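Putative phosphohydrolase (Shewanella amazonensis, PDB 3M1T) is of unestablished function but carries an HDOD domain, related to the HD phosphodiesterases, and is a putative phosphohydrolase or signal transduction protein. Local coordinates at residues 90-95 with 105-110; 99-104 with 140-145; 132-137 with 216-221; 169-174 with 178-183. One frame throughout, in Å; residues are numbered along the deposited sequence.

Interaction 1 of 4, residues 90-95 with 105-110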
loop_
_atom_site.group_PDB
_atom_site.type_symbol
_atom_site.label_atom_id
_atom_site.label_comp_id
_atom_site.label_asym_id
_atom_site.label_seq_id
_atom_site.Cartn_x
_atom_site.Cartn_y
_atom_site.Cartn_z
ATOM N N ALA A 90 -2.483 2.882 11.566
ATOM C CA ALA A 90 -3.937 2.735 11.677
ATOM C C ALA A 90 -4.471 1.618 10.770
ATOM O O ALA A 90 -5.290 0.788 11.192
ATOM C CB ALA A 90 -4.654 4.059 11.385
ATOM N N VAL A 91 -4.024 1.618 9.519
ATOM C CA VAL A 91 -4.422 0.607 8.584
ATOM C C VAL A 91 -4.004 -0.805 9.052
ATOM O O VAL A 91 -4.827 -1.727 9.043
ATOM C CB VAL A 91 -3.880 0.937 7.171
ATOM C CG1 VAL A 91 -4.096 -0.238 6.234
ATOM C CG2 VAL A 91 -4.535 2.256 6.624
ATOM N N VAL A 92 -2.761 -0.950 9.475
ATOM C CA VAL A 92 -2.248 -2.227 9.998
ATOM C C VAL A 92 -3.109 -2.717 11.158
ATOM O O VAL A 92 -3.514 -3.866 11.208
ATOM C CB VAL A 92 -0.744 -2.109 10.412
ATOM C CG1 VAL A 92 -0.331 -3.332 11.295
ATOM C CG2 VAL A 92 0.163 -1.941 9.146
ATOM N N GLY A 93 -3.483 -1.807 12.061
ATOM C CA GLY A 93 -4.314 -2.166 13.207
ATOM C C GLY A 93 -5.714 -2.601 12.845
ATOM O O GLY A 93 -6.359 -3.300 13.626
ATOM N N ALA A 94 -6.234 -2.108 11.730
ATOM C CA ALA A 94 -7.574 -2.408 11.286
ATOM C C ALA A 94 -7.558 -3.712 10.465
ATOM O O ALA A 94 -8.617 -4.182 10.174
ATOM C CB ALA A 94 -8.115 -1.273 10.487
ATOM N N VAL A 95 -6.388 -4.305 10.193
ATOM C CA VAL A 95 -6.345 -5.608 9.441
ATOM C C VAL A 95 -6.103 -6.835 10.336
ATOM O O VAL A 95 -5.010 -6.995 10.914
ATOM C CB VAL A 95 -5.352 -5.504 8.286
ATOM C CG1 VAL A 95 -5.029 -6.909 7.616
ATOM C CG2 VAL A 95 -5.865 -4.458 7.276
ATOM N N ASP A 105 5.230 -10.816 7.180
ATOM C CA ASP A 105 5.677 -10.982 5.794
ATOM C C ASP A 105 4.792 -10.151 4.838
ATOM O O ASP A 105 5.305 -9.504 3.918
ATOM C CB ASP A 105 5.652 -12.459 5.348
ATOM C CG ASP A 105 6.743 -13.324 6.011
ATOM O OD1 ASP A 105 7.625 -12.814 6.727
ATOM O OD2 ASP A 105 6.700 -14.546 5.795
ATOM N N PHE A 106 3.480 -10.210 5.049
ATOM C CA PHE A 106 2.508 -9.453 4.222
ATOM C C PHE A 106 2.852 -7.994 4.289
ATOM O O PHE A 106 3.013 -7.321 3.264
ATOM C CB PHE A 106 1.066 -9.647 4.689
ATOM C CG PHE A 106 0.079 -8.782 3.937
ATOM C CD1 PHE A 106 -0.446 -9.176 2.710
ATOM C CD2 PHE A 106 -0.260 -7.544 4.440
ATOM C CE1 PHE A 106 -1.337 -8.346 2.024
ATOM C CE2 PHE A 106 -1.105 -6.694 3.742
ATOM C CZ PHE A 106 -1.649 -7.103 2.541
ATOM N N TRP A 107 2.918 -7.471 5.512
ATOM C CA TRP A 107 3.202 -6.039 5.654
ATOM C C TRP A 107 4.617 -5.686 5.248
ATOM O O TRP A 107 4.850 -4.624 4.709
ATOM C CB TRP A 107 2.884 -5.562 7.082
ATOM C CG TRP A 107 1.417 -5.515 7.317
ATOM C CD1 TRP A 107 0.727 -6.276 8.204
ATOM C CD2 TRP A 107 0.439 -4.672 6.671
ATOM N NE1 TRP A 107 -0.616 -5.983 8.165
ATOM C CE2 TRP A 107 -0.826 -5.024 7.202
ATOM C CE3 TRP A 107 0.496 -3.701 5.675
ATOM C CZ2 TRP A 107 -1.978 -4.416 6.810
ATOM C CZ3 TRP A 107 -0.651 -3.119 5.268
ATOM C CH2 TRP A 107 -1.884 -3.463 5.816
ATOM N N GLY A 108 5.568 -6.576 5.483
ATOM C CA GLY A 108 6.920 -6.331 4.995
ATOM C C GLY A 108 6.936 -6.088 3.487
ATOM O O GLY A 108 7.608 -5.163 2.996
ATOM N N ASN A 109 6.264 -6.957 2.756
ATOM C CA ASN A 109 6.226 -6.792 1.301
ATOM C C ASN A 109 5.545 -5.491 0.905
ATOM O O ASN A 109 5.994 -4.731 0.027
ATOM C CB ASN A 109 5.527 -7.948 0.633
ATOM C CG ASN A 109 5.285 -7.673 -0.827
ATOM O OD1 ASN A 109 6.243 -7.759 -1.652
ATOM N ND2 ASN A 109 4.051 -7.245 -1.178
ATOM N N THR A 110 4.435 -5.193 1.597
ATOM C CA THR A 110 3.722 -3.969 1.352
ATOM C C THR A 110 4.568 -2.730 1.596
ATOM O O THR A 110 4.537 -1.792 0.812
ATOM C CB THR A 110 2.348 -3.962 2.077
ATOM O OG1 THR A 110 1.388 -4.688 1.285
ATOM C CG2 THR A 110 1.863 -2.555 2.297
HETATM O O HOH W 1 -2.459 -6.275 10.400
#

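Interaction 2 of 4, residues 99-104 with 140-145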
loop_
_atom_site.group_PDB
_atom_site.type_symbol
_atom_site.label_atom_id
_atom_site.label_comp_id
_atom_site.label_asym_id
_atom_site.label_seq_id
_atom_site.Cartn_x
_atom_site.Cartn_y
_atom_site.Cartn_z
ATOM N N GLU A 99 -6.243 -16.276 7.419
ATOM C CA GLU A 99 -5.731 -17.640 7.210
ATOM C C GLU A 99 -4.758 -17.667 6.057
ATOM O O GLU A 99 -5.012 -17.079 4.999
ATOM C CB GLU A 99 -6.869 -18.643 6.938
ATOM C CG GLU A 99 -6.441 -20.010 6.324
ATOM C CD GLU A 99 -5.730 -20.951 7.304
ATOM O OE1 GLU A 99 -5.673 -20.618 8.474
ATOM O OE2 GLU A 99 -5.230 -22.013 6.887
ATOM N N GLY A 100 -3.640 -18.358 6.261
ATOM C CA GLY A 100 -2.623 -18.512 5.244
ATOM C C GLY A 100 -1.664 -17.344 5.043
ATOM O O GLY A 100 -0.829 -17.382 4.123
ATOM N N PHE A 101 -1.761 -16.314 5.876
ATOM C CA PHE A 101 -0.856 -15.178 5.764
ATOM C C PHE A 101 -0.105 -14.977 7.034
ATOM O O PHE A 101 -0.686 -15.013 8.102
ATOM C CB PHE A 101 -1.625 -13.881 5.456
ATOM C CG PHE A 101 -2.121 -13.825 4.055
ATOM C CD1 PHE A 101 -3.335 -14.399 3.727
ATOM C CD2 PHE A 101 -1.365 -13.230 3.056
ATOM C CE1 PHE A 101 -3.800 -14.381 2.411
ATOM C CE2 PHE A 101 -1.828 -13.197 1.739
ATOM C CZ PHE A 101 -3.038 -13.788 1.424
ATOM N N ASP A 102 1.189 -14.730 6.903
ATOM C CA ASP A 102 1.947 -14.190 8.006
ATOM C C ASP A 102 1.899 -12.705 7.823
ATOM O O ASP A 102 2.392 -12.183 6.825
ATOM C CB ASP A 102 3.411 -14.594 8.000
ATOM C CG ASP A 102 4.140 -14.032 9.212
ATOM O OD1 ASP A 102 3.975 -14.605 10.313
ATOM O OD2 ASP A 102 4.829 -13.000 9.094
ATOM N N LEU A 103 1.349 -12.017 8.786
ATOM C CA LEU A 103 1.195 -10.585 8.649
ATOM C C LEU A 103 2.541 -9.802 8.652
ATOM O O LEU A 103 2.652 -8.830 7.915
ATOM C CB LEU A 103 0.148 -10.060 9.654
ATOM C CG LEU A 103 -1.331 -10.425 9.306
ATOM C CD1 LEU A 103 -2.345 -9.898 10.295
ATOM C CD2 LEU A 103 -1.712 -9.955 7.911
ATOM N N ALA A 104 3.572 -10.224 9.419
ATOM C CA ALA A 104 4.893 -9.593 9.275
ATOM C C ALA A 104 5.408 -9.673 7.838
ATOM O O ALA A 104 5.981 -8.708 7.337
ATOM C CB ALA A 104 5.943 -10.224 10.244
ATOM N N ILE A 140 -4.471 -4.770 0.182
ATOM C CA ILE A 140 -5.445 -5.192 1.182
ATOM C C ILE A 140 -6.606 -5.998 0.572
ATOM O O ILE A 140 -7.197 -6.827 1.253
ATOM C CB ILE A 140 -5.946 -4.029 1.995
ATOM C CG1 ILE A 140 -4.737 -3.394 2.699
ATOM C CG2 ILE A 140 -7.010 -4.468 3.015
ATOM C CD1 ILE A 140 -5.048 -2.043 3.422
ATOM N N GLY A 141 -6.933 -5.757 -0.690
ATOM C CA GLY A 141 -7.995 -6.502 -1.358
ATOM C C GLY A 141 -7.710 -8.000 -1.384
ATOM O O GLY A 141 -8.659 -8.769 -1.314
ATOM N N GLU A 142 -6.448 -8.390 -1.486
ATOM C CA GLU A 142 -6.049 -9.811 -1.395
ATOM C C GLU A 142 -6.631 -10.417 -0.100
ATOM O O GLU A 142 -7.320 -11.461 -0.079
ATOM C CB GLU A 142 -4.508 -9.879 -1.389
ATOM C CG GLU A 142 -3.890 -11.232 -1.689
ATOM C CD GLU A 142 -2.380 -11.169 -1.932
ATOM O OE1 GLU A 142 -1.757 -10.080 -1.855
ATOM O OE2 GLU A 142 -1.803 -12.239 -2.206
ATOM N N LEU A 143 -6.367 -9.727 0.996
ATOM C CA LEU A 143 -6.843 -10.148 2.325
ATOM C C LEU A 143 -8.364 -10.179 2.430
ATOM O O LEU A 143 -8.950 -11.095 3.008
ATOM C CB LEU A 143 -6.219 -9.257 3.411
ATOM C CG LEU A 143 -4.693 -9.223 3.379
ATOM C CD1 LEU A 143 -4.191 -8.305 4.455
ATOM C CD2 LEU A 143 -4.038 -10.666 3.505
ATOM N N LEU A 144 -9.026 -9.175 1.851
ATOM C CA LEU A 144 -10.461 -9.095 1.949
ATOM C C LEU A 144 -11.083 -10.323 1.240
ATOM O O LEU A 144 -12.103 -10.811 1.719
ATOM C CB LEU A 144 -10.964 -7.810 1.253
ATOM C CG LEU A 144 -10.664 -6.501 1.936
ATOM C CD1 LEU A 144 -11.285 -5.378 1.089
ATOM C CD2 LEU A 144 -11.308 -6.443 3.345
ATOM N N ILE A 145 -10.549 -10.710 0.094
ATOM C CA ILE A 145 -11.092 -11.869 -0.647
ATOM C C ILE A 145 -10.949 -13.168 0.144
ATOM O O ILE A 145 -11.890 -13.986 0.240
ATOM C CB ILE A 145 -10.550 -11.968 -2.038
ATOM C CG1 ILE A 145 -11.050 -10.782 -2.902
ATOM C CG2 ILE A 145 -10.933 -13.355 -2.700
ATOM C CD1 ILE A 145 -10.451 -10.738 -4.201
#

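Interaction 3 of 4, residues 132-137 with 216-221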
loop_
_atom_site.group_PDB
_atom_site.type_symbol
_atom_site.label_atom_id
_atom_site.label_comp_id
_atom_site.label_asym_id
_atom_site.label_seq_id
_atom_site.Cartn_x
_atom_site.Cartn_y
_atom_site.Cartn_z
ATOM N N PHE A 132 3.646 6.578 -1.063
ATOM C CA PHE A 132 3.876 5.644 0.051
ATOM C C PHE A 132 2.514 5.094 0.552
ATOM O O PHE A 132 2.330 3.874 0.739
ATOM C CB PHE A 132 4.644 6.327 1.195
ATOM C CG PHE A 132 5.006 5.382 2.303
ATOM C CD1 PHE A 132 4.112 5.080 3.309
ATOM C CD2 PHE A 132 6.260 4.789 2.321
ATOM C CE1 PHE A 132 4.471 4.155 4.324
ATOM C CE2 PHE A 132 6.644 3.898 3.348
ATOM C CZ PHE A 132 5.737 3.577 4.323
ATOM N N THR A 133 1.547 5.994 0.727
ATOM C CA THR A 133 0.258 5.564 1.221
ATOM C C THR A 133 -0.456 4.633 0.274
ATOM O O THR A 133 -1.096 3.674 0.680
ATOM C CB THR A 133 -0.619 6.804 1.614
ATOM O OG1 THR A 133 0.040 7.497 2.669
ATOM C CG2 THR A 133 -2.015 6.393 2.097
ATOM N N CYS A 134 -0.360 4.913 -1.015
ATOM C CA CYS A 134 -0.909 4.044 -2.015
ATOM C C CYS A 134 -0.303 2.630 -1.880
ATOM O O CYS A 134 -1.030 1.662 -1.927
ATOM C CB CYS A 134 -0.662 4.650 -3.393
ATOM S SG CYS A 134 -1.718 3.943 -4.690
ATOM N N GLY A 135 1.018 2.549 -1.695
ATOM C CA GLY A 135 1.650 1.296 -1.407
ATOM C C GLY A 135 1.106 0.588 -0.170
ATOM O O GLY A 135 0.811 -0.624 -0.232
ATOM N N ILE A 136 0.895 1.334 0.909
ATOM C CA ILE A 136 0.335 0.749 2.142
ATOM C C ILE A 136 -0.989 0.093 1.876
ATOM O O ILE A 136 -1.254 -0.964 2.396
ATOM C CB ILE A 136 0.178 1.799 3.246
ATOM C CG1 ILE A 136 1.548 2.264 3.677
ATOM C CG2 ILE A 136 -0.708 1.270 4.423
ATOM C CD1 ILE A 136 2.521 1.130 4.152
ATOM N N LEU A 137 -1.797 0.700 1.018
ATOM C CA LEU A 137 -3.181 0.252 0.775
ATOM C C LEU A 137 -3.299 -0.795 -0.335
ATOM O O LEU A 137 -4.350 -1.414 -0.494
ATOM C CB LEU A 137 -4.046 1.442 0.376
ATOM C CG LEU A 137 -4.235 2.498 1.435
ATOM C CD1 LEU A 137 -4.936 3.782 0.857
ATOM C CD2 LEU A 137 -4.987 1.920 2.656
ATOM N N GLY A 216 0.675 3.343 -12.167
ATOM C CA GLY A 216 1.937 3.008 -12.870
ATOM C C GLY A 216 3.038 2.747 -11.867
ATOM O O GLY A 216 3.835 1.795 -12.014
HETATM N N MSE A 217 3.122 3.612 -10.859
HETATM C CA MSE A 217 4.116 3.412 -9.768
HETATM C C MSE A 217 3.898 2.087 -9.077
HETATM O O MSE A 217 4.871 1.342 -8.774
HETATM C CB MSE A 217 4.059 4.545 -8.721
HETATM C CG MSE A 217 4.630 5.876 -9.212
HETATM SE SE MSE A 217 4.529 7.219 -7.891
HETATM C CE MSE A 217 3.171 8.378 -8.644
ATOM N N LEU A 218 2.636 1.772 -8.711
ATOM C CA LEU A 218 2.353 0.505 -8.077
ATOM C C LEU A 218 2.789 -0.657 -8.960
ATOM O O LEU A 218 3.449 -1.616 -8.496
ATOM C CB LEU A 218 0.887 0.309 -7.685
ATOM C CG LEU A 218 0.390 1.026 -6.468
ATOM C CD1 LEU A 218 -1.132 0.742 -6.408
ATOM C CD2 LEU A 218 1.155 0.571 -5.198
ATOM N N ALA A 219 2.439 -0.583 -10.230
ATOM C CA ALA A 219 2.782 -1.695 -11.146
ATOM C C ALA A 219 4.299 -1.943 -11.164
ATOM O O ALA A 219 4.767 -3.099 -11.059
ATOM C CB ALA A 219 2.258 -1.409 -12.525
HETATM N N MSE A 220 5.045 -0.857 -11.280
HETATM C CA MSE A 220 6.500 -0.900 -11.328
HETATM C C MSE A 220 7.093 -1.407 -10.013
HETATM O O MSE A 220 7.896 -2.351 -9.970
HETATM C CB MSE A 220 7.048 0.456 -11.716
HETATM C CG MSE A 220 8.567 0.525 -11.650
HETATM SE SE MSE A 220 9.195 1.879 -12.880
HETATM C CE MSE A 220 11.105 1.369 -12.882
ATOM N N ALA A 221 6.619 -0.827 -8.903
ATOM C CA ALA A 221 7.119 -1.133 -7.559
ATOM C C ALA A 221 6.827 -2.598 -7.204
ATOM O O ALA A 221 7.665 -3.295 -6.615
ATOM C CB ALA A 221 6.496 -0.161 -6.536
#

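Interaction 4 of 4, residues 169-174 with 178-183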
loop_
_atom_site.group_PDB
_atom_site.type_symbol
_atom_site.label_atom_id
_atom_site.label_comp_id
_atom_site.label_asym_id
_atom_site.label_seq_id
_atom_site.Cartn_x
_atom_site.Cartn_y
_atom_site.Cartn_z
HETATM N N MSE A 169 -9.190 -15.072 -12.694
HETATM C CA MSE A 169 -9.989 -15.992 -11.897
HETATM C C MSE A 169 -10.944 -15.329 -10.924
HETATM O O MSE A 169 -12.078 -15.734 -10.790
HETATM C CB MSE A 169 -9.067 -16.944 -11.150
HETATM C CG MSE A 169 -8.438 -17.979 -12.009
HETATM SE SE MSE A 169 -9.640 -19.369 -12.674
HETATM C CE MSE A 169 -10.227 -20.062 -10.934
ATOM N N GLU A 170 -10.470 -14.286 -10.242
ATOM C CA GLU A 170 -11.316 -13.530 -9.356
ATOM C C GLU A 170 -12.510 -12.919 -10.107
ATOM O O GLU A 170 -13.652 -13.040 -9.653
ATOM C CB GLU A 170 -10.485 -12.431 -8.676
ATOM C CG GLU A 170 -9.536 -12.988 -7.590
ATOM C CD GLU A 170 -8.416 -12.027 -7.174
ATOM O OE1 GLU A 170 -8.277 -10.920 -7.761
ATOM O OE2 GLU A 170 -7.647 -12.395 -6.244
ATOM N N LYS A 171 -12.255 -12.278 -11.246
ATOM C CA LYS A 171 -13.376 -11.799 -12.046
ATOM C C LYS A 171 -14.382 -12.833 -12.439
ATOM O O LYS A 171 -15.572 -12.625 -12.350
ATOM C CB LYS A 171 -12.955 -10.894 -13.222
ATOM C CG LYS A 171 -13.411 -9.455 -12.951
ATOM C CD LYS A 171 -12.764 -8.418 -13.829
ATOM C CE LYS A 171 -12.424 -7.147 -13.037
ATOM N NZ LYS A 171 -12.717 -5.877 -13.820
ATOM N N GLU A 172 -13.904 -14.010 -12.836
ATOM C CA GLU A 172 -14.793 -15.056 -13.191
ATOM C C GLU A 172 -15.661 -15.482 -12.069
ATOM O O GLU A 172 -16.852 -15.652 -12.306
ATOM C CB GLU A 172 -14.047 -16.316 -13.712
ATOM C CG GLU A 172 -13.331 -16.142 -15.039
ATOM C CD GLU A 172 -12.973 -17.431 -15.745
ATOM O OE1 GLU A 172 -13.434 -18.480 -15.282
ATOM O OE2 GLU A 172 -12.295 -17.347 -16.800
ATOM N N LEU A 173 -15.105 -15.754 -10.873
ATOM C CA LEU A 173 -15.863 -16.371 -9.814
ATOM C C LEU A 173 -16.561 -15.365 -8.880
ATOM O O LEU A 173 -17.529 -15.721 -8.230
ATOM C CB LEU A 173 -14.953 -17.295 -8.993
ATOM C CG LEU A 173 -14.444 -18.502 -9.781
ATOM C CD1 LEU A 173 -13.505 -19.338 -8.885
ATOM C CD2 LEU A 173 -15.621 -19.308 -10.256
ATOM N N LEU A 174 -16.051 -14.153 -8.812
ATOM C CA LEU A 174 -16.560 -13.112 -7.919
ATOM C C LEU A 174 -17.200 -11.942 -8.655
ATOM O O LEU A 174 -17.988 -11.233 -8.042
ATOM C CB LEU A 174 -15.436 -12.542 -7.069
ATOM C CG LEU A 174 -14.701 -13.552 -6.158
ATOM C CD1 LEU A 174 -13.424 -12.902 -5.589
ATOM C CD2 LEU A 174 -15.627 -14.101 -5.099
ATOM N N ASN A 178 -9.091 -8.376 -6.912
ATOM C CA ASN A 178 -8.547 -7.884 -5.637
ATOM C C ASN A 178 -8.157 -6.379 -5.671
ATOM O O ASN A 178 -8.217 -5.700 -4.632
ATOM C CB ASN A 178 -7.384 -8.754 -5.187
ATOM C CG ASN A 178 -6.181 -8.582 -6.033
ATOM O OD1 ASN A 178 -5.381 -7.733 -5.770
ATOM N ND2 ASN A 178 -6.035 -9.417 -7.119
ATOM N N ALA A 179 -7.811 -5.872 -6.837
ATOM C CA ALA A 179 -7.456 -4.482 -7.006
ATOM C C ALA A 179 -8.727 -3.630 -6.841
ATOM O O ALA A 179 -8.725 -2.562 -6.178
ATOM C CB ALA A 179 -6.735 -4.186 -8.343
ATOM N N GLU A 180 -9.825 -4.091 -7.429
ATOM C CA GLU A 180 -11.101 -3.376 -7.387
ATOM C C GLU A 180 -11.651 -3.334 -5.959
ATOM O O GLU A 180 -12.112 -2.268 -5.473
ATOM C CB GLU A 180 -12.093 -4.018 -8.312
ATOM C CG GLU A 180 -11.772 -3.746 -9.752
ATOM C CD GLU A 180 -12.727 -4.418 -10.703
ATOM O OE1 GLU A 180 -13.264 -5.518 -10.405
ATOM O OE2 GLU A 180 -12.936 -3.801 -11.774
ATOM N N ILE A 181 -11.636 -4.469 -5.234
ATOM C CA ILE A 181 -12.177 -4.481 -3.886
ATOM C C ILE A 181 -11.238 -3.740 -2.924
ATOM O O ILE A 181 -11.739 -3.085 -2.007
ATOM C CB ILE A 181 -12.604 -5.893 -3.365
ATOM C CG1 ILE A 181 -13.608 -5.717 -2.230
ATOM C CG2 ILE A 181 -11.382 -6.788 -3.085
ATOM C CD1 ILE A 181 -14.234 -7.065 -1.759
ATOM N N GLY A 182 -9.932 -3.786 -3.135
ATOM C CA GLY A 182 -8.998 -2.967 -2.368
ATOM C C GLY A 182 -9.254 -1.476 -2.597
ATOM O O GLY A 182 -9.208 -0.671 -1.645
ATOM N N ALA A 183 -9.555 -1.121 -3.824
ATOM C CA ALA A 183 -9.895 0.260 -4.126
ATOM C C ALA A 183 -11.207 0.676 -3.443
ATOM O O ALA A 183 -11.344 1.789 -2.904
ATOM C CB ALA A 183 -10.009 0.478 -5.657
#

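Interaction 1 of 4, residues 90-95 with 105-110
Trp107 pushes its indole from helix 103-124 into a hollow formed by Val91, Val92 and Val95 at the C-terminal end of helix 79-94, two neighbouring helices of the all-helical HDOD domain. The indole is the bump, and each valine shapes a different wall around its six-membered ring. Val92 covers a face: CG2 sits 3.7 Å from the centroid of that ring and only 12° off its normal, a CH-pi contact. Its other methyl, CG1, is anti to the backbone N (chi1 165°), which carries it toward the five-membered ring, 4.1 Å from Trp107 NE1. Val95, just past the helix end, closes the hollow at the ring's edge. Its CB lies near the ring plane, 3.8 Å from Trp107 CZ2, and both methyls also rest against that carbon. Val91 comes in obliquely at the far corner, CG1 to Trp107 CH2 3.9 Å.

On the face opposite Val92, Phe106 of the same helix sets its CD2 edge over the indole, so the ring is held between a methyl and an aromatic edge. Leu143 of helix 140-148 packs behind both Val95 and Phe106. The indole nitrogen is satisfied by a water that bridges helix 103-124 to the end of helix 79-94 and the residue just beyond it: it accepts from Trp107 NE1 at 2.9 Å and donates to Val92 O at 2.8 Å and to Val95 O at 2.7 Å.

Interaction 2 of 4, residues 99-104 with 140-145
The turn that leads into helix 103-124 lays the ring of Phe101 against Leu143 on helix 140-148, with Glu142 beside it. Most of the contact is one methyl on one ring. Leu143 CD2 stands 3.5 Å from the centroid of the Phe101 ring and 4° off its normal, a CH-pi contact so well centred that all six ring carbons are nearly equidistant from the methyl; the nearest, Phe101 CD2, is 3.7 Å from Leu143 CD2. The ring gets there because Phe101 CG lies anti to the carbonyl carbon (chi1 -73°), on a backbone that is extended at this point. Leu143's other methyl, CD1, turns to Val95 and Phe106, so its two methyls serve different neighbours.

Within the HDOD domain, Phe101 is the last residue before the N-cap of the helix. Asp102 takes that position, and its OD2 caps the backbone N of Asp105 in the first turn of the helix.

Glu142 comes to the ring at its edge. In one of its two conformers OE2 lies near the ring plane, 4.1 Å from Phe101 CE2, and the carboxylate plane is almost perpendicular to the ring. An oxygen in this position would face the slightly positive ring hydrogens, perhaps a mild attraction in that copy alone. Nearer the backbone, Glu142 CG of the same conformer brushes the ring at Phe101 CZ, 4.1 Å away.

Interaction 3 of 4, residues 132-137 with 216-221
Leu218 of helix 213-227 points its isobutyl end at Cys134 and Gly135 of helix 128-137, joining two helices in the interior of this all-helical protein. The leucine's two methyls divide the work. CD1 meets the thiol, 3.7 Å from Cys134 SG, while Leu218 CG stands 4.0 Å from the same sulfur. CD2 goes to bare backbone instead, 3.9 Å from Gly135 CA and 4.0 Å from Gly135 N. With no side chain on Gly135, the methyl can lie directly on the main chain, and the CA atoms of Gly135 and Leu218 are 6.8 Å apart. Cys134 SG is anti to the backbone N (chi1 -162°), an orientation that carries the sulfur across to the leucine. The contact is buried and apolar, with no hydrogen bond between the segments.

Leu218 itself also touches His138 and Gln202. One shell out, the helix carrying Cys134 is seated on others: Phe132 and Ile136 pack on helix 103-124 through Ala114 and Phe111, and Thr133 and Leu137 on helix 79-94 through Thr84, Ile87 and Val91. On the other partner, Ala221 rests on Ile116 and Cys117, so helix 103-124 borders both sides of the contact. Beside the glycine, His138 is tied back to the end of the helix it follows, its ND1 hydrogen-bonded to Gly135 O.

Interaction 4 of 4, residues 169-174 with 178-183
Asn178 holds its CG between the backbone N and the carbonyl carbon, chi1 70°, which folds the amide back beside its own N-H so that both can reach Glu170. The glutamate meets them with CG anti to its carbonyl carbon and the chain extended beyond, its carboxylate lying across the start of the next helix. One oxygen, Glu170 OE1, takes both bonds. Asn178 ND2 donates at 2.8 Å and 162° along the syn lone pair of OE1, and the oxygen lies nearly in the amide plane. The backbone Asn178 N also donates to Glu170 OE1, at 2.8 Å and 148°, but from above the carboxylate plane. The two flat groups are themselves steeply inclined to each other.

This joins two consecutive helices of the HDOD domain, 166-174 and 178-188, linked by only three residues. The carboxylate of Glu170 sits at the N-terminal end of helix 178-188, bonded to the backbone N of its first residue, where its negative charge would probably be favoured by the helix dipole. Asp177, in the linker, accepts from Glu180 N, and Ile145 of helix 140-148 packs on both Glu170 and Asn178.

Farther toward solvent, Lys171 bends at its third and fourth torsions to form a salt bridge, NZ to Glu180 OE2 2.9 Å, with the ammonium above the carboxylate plane. Its methylene Lys171 CE is also close to the second oxygen, 3.2 Å from Glu180 OE1. Glu180 OE2 has a further hydrogen-bond partner in Gly1 N, which brings the start of the chain to this pair.

Interaction 3 is the fully buried one, its centre about 6 Å from the centre of the chain, and purely apolar. Interaction 4 lies farthest out, its centre about 17 Å from that point, and relies on charge and hydrogen bonds. Interactions 1 and 2 fall between, both built on methyls over aromatic faces, and they share helix 103-124. They touch directly, Leu143 CD1 lying 3.4 Å from Phe106 CZ. Trp107 and Thr110 of interaction 1 also reach the backbone of interaction 3, at Ile136 O. Helix 140-148 connects interaction 2 to interaction 4, where Ile145 CD1 packs 3.7 Å from Asn178 CA. Interactions 1 and 4 do not touch, nor do 3 and 4.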